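Local coordinates for conserved hypothetical secreted protein (Helicobacter pylori, PDB 4RNZ) that helps determine bacterial cell shape and probably acts as a zinc-dependent M23 metallopeptidase on the peptidoglycan of the cell wall, at residues Phe189-Pro194 against Leu300-Tyr305; Tyr220-Ala225 against Ile311-Tyr316. One frame throughout, in Å; residues are numbered along the deposited sequence.

Contact 1: Phe189-Pro194 against Leu300-Tyr305; sequences FLLETP and LHFGVY. With ZN (zinc ion), chain B.
Pro194 points the CG corner of its ring at the face of Phe302, joining the loop 189-194 to an inner strand of the antiparallel β-sheet of the M23 peptidase domain. The touching parts of the two segments run in nearly opposite directions, 162° apart, yet only side chains bridge them. Packing is tightest at the proline end. Pro194 CG sits 4.0 Å from the centroid of the Phe302 ring and 12° off its normal, a CH-pi contact over the face. The same CG comes within 3.7 Å of Leu300 CD2, so the rigid proline ring covers two neighbours on one side of the strand. With CG anti to the backbone N (chi1 178°), the Phe302 ring is carried out from the strand toward the loop.

Toward Leu191 the fit is looser: the CA atoms of Leu191 and Val304 are 10.2 Å apart, against 8.1 Å for those of Pro194 and Phe302. Leucine's branched end helps to span this wider gap, with Leu191 CD1 reaching Val304 CG2 at 4.1 Å. On the solvent side, Glu192 and Thr193 direct their CB atoms away from the strand, as suits polar residues. Strand alternation sends Leu300, Phe302 and Val304 toward the apolar side chains of Leu191 and Pro194 and turns His301 to the opposite face, where its ND1 binds zinc at 2.0 Å.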
loop_
_atom_site.group_PDB
_atom_site.type_symbol
_atom_site.label_atom_id
_atom_site.label_comp_id
_atom_site.label_asym_id
_atom_site.label_seq_id
_atom_site.Cartn_x
_atom_site.Cartn_y
_atom_site.Cartn_z
ATOM N N PHE A 189 -6.485 12.244 2.821
ATOM C CA PHE A 189 -7.095 11.867 4.083
ATOM C C PHE A 189 -6.523 12.839 5.088
ATOM O O PHE A 189 -5.363 13.184 5.002
ATOM C CB PHE A 189 -6.695 10.442 4.450
ATOM C CG PHE A 189 -7.210 9.410 3.492
ATOM C CD1 PHE A 189 -8.452 8.814 3.695
ATOM C CD2 PHE A 189 -6.464 9.043 2.378
ATOM C CE1 PHE A 189 -8.953 7.873 2.800
ATOM C CE2 PHE A 189 -6.958 8.100 1.474
ATOM C CZ PHE A 189 -8.199 7.514 1.691
ATOM N N LEU A 190 -7.338 13.334 6.004
ATOM C CA LEU A 190 -6.828 14.224 7.060
ATOM C C LEU A 190 -6.803 13.337 8.290
ATOM O O LEU A 190 -7.834 13.096 8.902
ATOM C CB LEU A 190 -7.745 15.441 7.265
ATOM C CG LEU A 190 -8.102 16.240 5.991
ATOM C CD1 LEU A 190 -9.368 17.089 6.143
ATOM C CD2 LEU A 190 -6.944 17.104 5.516
ATOM N N LEU A 191 -5.639 12.801 8.593
ATOM C CA LEU A 191 -5.465 11.967 9.761
ATOM C C LEU A 191 -5.101 12.814 10.972
ATOM O O LEU A 191 -4.513 13.875 10.837
ATOM C CB LEU A 191 -4.354 10.953 9.512
ATOM C CG LEU A 191 -4.572 9.951 8.390
ATOM C CD1 LEU A 191 -3.415 8.968 8.410
ATOM C CD2 LEU A 191 -5.907 9.253 8.568
ATOM N N GLU A 192 -5.442 12.324 12.149
ATOM C CA GLU A 192 -5.114 13.004 13.410
ATOM C C GLU A 192 -4.155 12.134 14.179
ATOM O O GLU A 192 -4.278 10.917 14.174
ATOM C CB GLU A 192 -6.362 13.180 14.265
ATOM C CG GLU A 192 -7.255 14.293 13.788
ATOM C CD GLU A 192 -8.505 14.466 14.628
ATOM O OE1 GLU A 192 -8.773 13.660 15.564
ATOM O OE2 GLU A 192 -9.243 15.434 14.341
ATOM N N THR A 193 -3.209 12.764 14.853
ATOM C CA THR A 193 -2.294 12.070 15.714
ATOM C C THR A 193 -3.097 11.298 16.762
ATOM O O THR A 193 -3.930 11.881 17.419
ATOM C CB THR A 193 -1.391 13.087 16.400
ATOM O OG1 THR A 193 -0.646 13.783 15.402
ATOM C CG2 THR A 193 -0.461 12.415 17.338
ATOM N N PRO A 194 -2.854 9.972 16.895
ATOM C CA PRO A 194 -3.747 9.088 17.650
ATOM C C PRO A 194 -3.446 8.940 19.131
ATOM O O PRO A 194 -4.135 8.183 19.799
ATOM C CB PRO A 194 -3.543 7.725 16.965
ATOM C CG PRO A 194 -2.149 7.761 16.470
ATOM C CD PRO A 194 -1.863 9.208 16.116
ATOM N N LEU A 300 3.305 3.515 21.187
ATOM C CA LEU A 300 2.333 3.117 20.167
ATOM C C LEU A 300 3.095 3.042 18.848
ATOM O O LEU A 300 3.730 4.009 18.448
ATOM C CB LEU A 300 1.219 4.154 20.053
ATOM C CG LEU A 300 0.310 4.004 18.828
ATOM C CD1 LEU A 300 -0.460 2.697 18.930
ATOM C CD2 LEU A 300 -0.596 5.200 18.724
ATOM N N HIS A 301 3.028 1.900 18.180
ATOM C CA HIS A 301 3.466 1.827 16.798
ATOM C C HIS A 301 2.232 2.139 15.939
ATOM O O HIS A 301 1.232 1.424 16.027
ATOM C CB HIS A 301 4.038 0.450 16.472
ATOM C CG HIS A 301 4.301 0.251 15.015
ATOM N ND1 HIS A 301 5.560 0.338 14.478
ATOM C CD2 HIS A 301 3.463 0.029 13.978
ATOM C CE1 HIS A 301 5.493 0.162 13.169
ATOM N NE2 HIS A 301 4.229 -0.029 12.840
ATOM N N PHE A 302 2.310 3.206 15.138
ATOM C CA PHE A 302 1.218 3.667 14.281
ATOM C C PHE A 302 1.631 3.503 12.834
ATOM O O PHE A 302 2.579 4.140 12.381
ATOM C CB PHE A 302 0.855 5.137 14.576
ATOM C CG PHE A 302 -0.252 5.722 13.690
ATOM C CD1 PHE A 302 -1.436 5.035 13.450
ATOM C CD2 PHE A 302 -0.091 6.963 13.102
ATOM C CE1 PHE A 302 -2.438 5.577 12.655
ATOM C CE2 PHE A 302 -1.084 7.515 12.320
ATOM C CZ PHE A 302 -2.257 6.813 12.079
ATOM N N GLY A 303 0.941 2.614 12.132
ATOM C CA GLY A 303 1.250 2.317 10.738
ATOM C C GLY A 303 0.128 2.665 9.774
ATOM O O GLY A 303 -1.050 2.518 10.101
ATOM N N VAL A 304 0.503 3.134 8.586
ATOM C CA VAL A 304 -0.446 3.423 7.548
ATOM C C VAL A 304 0.020 2.763 6.255
ATOM O O VAL A 304 1.189 2.867 5.899
ATOM C CB VAL A 304 -0.659 4.928 7.343
ATOM C CG1 VAL A 304 -1.666 5.179 6.215
ATOM C CG2 VAL A 304 -1.161 5.568 8.646
ATOM N N TYR A 305 -0.925 2.086 5.600
ATOM C CA TYR A 305 -0.716 1.369 4.328
ATOM C C TYR A 305 -1.692 1.895 3.286
ATOM O O TYR A 305 -2.898 1.846 3.513
ATOM C CB TYR A 305 -0.985 -0.115 4.520
ATOM C CG TYR A 305 0.023 -0.728 5.435
ATOM C CD1 TYR A 305 -0.139 -0.661 6.812
ATOM C CD2 TYR A 305 1.172 -1.340 4.929
ATOM C CE1 TYR A 305 0.832 -1.165 7.663
ATOM C CE2 TYR A 305 2.132 -1.869 5.783
ATOM C CZ TYR A 305 1.947 -1.754 7.146
ATOM O OH TYR A 305 2.878 -2.260 8.006
HETATM ZN ZN ZN B . 7.403 0.834 15.127
#

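Contact 2: Tyr220-Ala225 against Ile311-Tyr316. With ZN (zinc ion), chain B.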
loop_
_atom_site.group_PDB
_atom_site.type_symbol
_atom_site.label_atom_id
_atom_site.label_comp_id
_atom_site.label_asym_id
_atom_site.label_seq_id
_atom_site.Cartn_x
_atom_site.Cartn_y
_atom_site.Cartn_z
ATOM N N TYR A 220 8.242 0.706 9.250
ATOM C CA TYR A 220 7.030 0.932 8.481
ATOM C C TYR A 220 5.873 1.504 9.335
ATOM O O TYR A 220 4.726 1.095 9.206
ATOM C CB TYR A 220 6.623 -0.345 7.753
ATOM C CG TYR A 220 7.575 -0.774 6.637
ATOM C CD1 TYR A 220 8.169 0.159 5.799
ATOM C CD2 TYR A 220 7.857 -2.125 6.416
ATOM C CE1 TYR A 220 9.029 -0.237 4.773
ATOM C CE2 TYR A 220 8.721 -2.531 5.396
ATOM C CZ TYR A 220 9.300 -1.580 4.581
ATOM O OH TYR A 220 10.143 -1.952 3.561
ATOM N N GLY A 221 6.199 2.485 10.164
ATOM C CA GLY A 221 5.218 3.175 10.999
ATOM C C GLY A 221 5.946 4.258 11.761
ATOM O O GLY A 221 7.083 4.564 11.473
ATOM N N VAL A 222 5.251 4.869 12.705
ATOM C CA VAL A 222 5.834 5.876 13.589
ATOM C C VAL A 222 5.703 5.296 14.981
ATOM O O VAL A 222 4.635 4.818 15.350
ATOM C CB VAL A 222 5.065 7.207 13.534
ATOM C CG1 VAL A 222 5.652 8.204 14.534
ATOM C CG2 VAL A 222 5.088 7.771 12.136
ATOM N N ASP A 223 6.795 5.313 15.731
ATOM C CA ASP A 223 6.777 4.909 17.135
ATOM C C ASP A 223 6.626 6.159 17.981
ATOM O O ASP A 223 7.458 7.070 17.930
ATOM C CB ASP A 223 8.048 4.147 17.513
ATOM C CG ASP A 223 8.088 2.760 16.916
ATOM O OD1 ASP A 223 7.053 2.289 16.414
ATOM O OD2 ASP A 223 9.151 2.126 16.942
ATOM N N TYR A 224 5.530 6.202 18.727
ATOM C CA TYR A 224 5.213 7.346 19.577
ATOM C C TYR A 224 5.490 6.906 20.990
ATOM O O TYR A 224 4.811 6.007 21.485
ATOM C CB TYR A 224 3.740 7.704 19.494
ATOM C CG TYR A 224 3.246 8.360 18.214
ATOM C CD1 TYR A 224 3.566 9.680 17.895
ATOM C CD2 TYR A 224 2.387 7.668 17.350
ATOM C CE1 TYR A 224 3.079 10.274 16.744
ATOM C CE2 TYR A 224 1.895 8.257 16.214
ATOM C CZ TYR A 224 2.234 9.561 15.914
ATOM O OH TYR A 224 1.727 10.125 14.766
ATOM N N ALA A 225 6.503 7.486 21.619
ATOM C CA ALA A 225 6.761 7.200 23.037
ATOM C C ALA A 225 5.629 7.819 23.853
ATOM O O ALA A 225 5.296 8.983 23.681
ATOM C CB ALA A 225 8.114 7.754 23.470
ATOM N N ILE A 311 3.269 3.698 4.050
ATOM C CA ILE A 311 3.447 5.084 3.699
ATOM C C ILE A 311 3.632 5.863 5.013
ATOM O O ILE A 311 3.104 5.463 6.065
ATOM C CB ILE A 311 2.244 5.571 2.841
ATOM C CG1 ILE A 311 2.512 6.963 2.256
ATOM C CG2 ILE A 311 0.951 5.555 3.649
ATOM C CD1 ILE A 311 1.564 7.393 1.138
ATOM N N ASN A 312 4.440 6.916 4.967
ATOM C CA ASN A 312 4.709 7.720 6.154
ATOM C C ASN A 312 3.416 8.355 6.691
ATOM O O ASN A 312 2.792 9.177 6.007
ATOM C CB ASN A 312 5.745 8.816 5.863
ATOM C CG ASN A 312 6.103 9.611 7.104
ATOM O OD1 ASN A 312 5.662 9.314 8.217
ATOM N ND2 ASN A 312 6.895 10.635 6.920
ATOM N N PRO A 313 2.997 7.965 7.912
ATOM C CA PRO A 313 1.720 8.468 8.441
ATOM C C PRO A 313 1.739 9.993 8.594
ATOM O O PRO A 313 0.716 10.648 8.387
ATOM C CB PRO A 313 1.609 7.783 9.799
ATOM C CG PRO A 313 2.417 6.542 9.648
ATOM C CD PRO A 313 3.600 6.984 8.822
ATOM N N LEU A 314 2.909 10.531 8.917
ATOM C CA LEU A 314 3.067 11.953 9.152
ATOM C C LEU A 314 2.704 12.788 7.938
ATOM O O LEU A 314 2.165 13.883 8.083
ATOM C CB LEU A 314 4.484 12.249 9.621
ATOM C CG LEU A 314 4.891 11.554 10.931
ATOM C CD1 LEU A 314 6.161 12.220 11.430
ATOM C CD2 LEU A 314 3.822 11.555 12.030
ATOM N N GLY A 315 2.934 12.253 6.742
ATOM C CA GLY A 315 2.498 12.920 5.529
ATOM C C GLY A 315 1.021 13.216 5.444
ATOM O O GLY A 315 0.614 14.106 4.696
ATOM N N TYR A 316 0.196 12.483 6.189
ATOM C CA TYR A 316 -1.249 12.697 6.166
ATOM C C TYR A 316 -1.782 13.377 7.409
ATOM O O TYR A 316 -3.007 13.587 7.519
ATOM C CB TYR A 316 -1.978 11.369 6.094
ATOM C CG TYR A 316 -2.010 10.702 4.761
ATOM C CD1 TYR A 316 -2.915 11.117 3.770
ATOM C CD2 TYR A 316 -1.192 9.613 4.500
ATOM C CE1 TYR A 316 -2.970 10.475 2.542
ATOM C CE2 TYR A 316 -1.241 8.964 3.283
ATOM C CZ TYR A 316 -2.134 9.392 2.308
ATOM O OH TYR A 316 -2.165 8.728 1.100
HETATM ZN ZN ZN B . 7.403 0.834 15.127
#
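Asn312 OD1 accepts a hydrogen bond from the backbone N of Leu314 at 3.1 Å, while standing at the border of the apolar contact, 4.3 Å from Val222 CG2. The bond is moderately bent, 148° at the hydrogen, and the donor lies 64° out of the carbonyl plane, above it. It makes an Asx turn, a natural role for asparagine, whose short side chain can reach back to the chain two residues on. Pro313, between the two partners, suits such a turn because its own ring fixes phi.

The turn presents Pro313 and Leu314 to the strand 222-225. Val222 receives them with one branch: its CG2, anti to the carbonyl carbon, lies 3.7 Å from Pro313 CD and 4.0 Å from Leu314 CG. The β-branched valine suits an extended strand and here works in two directions, for its CG1 covers one face of the Tyr224 ring, 3.9 Å above the plane. Partly exposed Leu314 brings its CD2 to 3.7 Å from the OH of buried Tyr224, the two side chains passing each other in opposite directions. Ile200 of the adjoining strand touches Val222, Tyr224 and Leu314 and so continues this apolar patch.

Asp223, between Val222 and Tyr224, turns away from the patch, and its OD1 binds zinc at 2.0 Å. Glu34, His219 and His301 complete the metal site. His219 and Asp223, four residues apart, form the HxxxD zinc-binding motif characteristic of M23 metallopeptidases.

Overall arrangement
Both contacts are built on neighbouring antiparallel strands of one sheet, 299-306 and 222-225, and their centres lie 6 Å apart. Backbone bonds probably tie them directly, with Phe302 O 2.8 Å from Val222 N. In each, one strand face packs against a loop while the other supplies a zinc ligand. Contact 1 is buried throughout and purely apolar across its interface, dominated by a proline over an aromatic face. Contact 2, also largely buried, includes the partly exposed Leu314, and its turn is shaped by a polar side-chain bond. Glu34, from the N-terminal region, joins the same zinc, consistent with a blocked, latent active site.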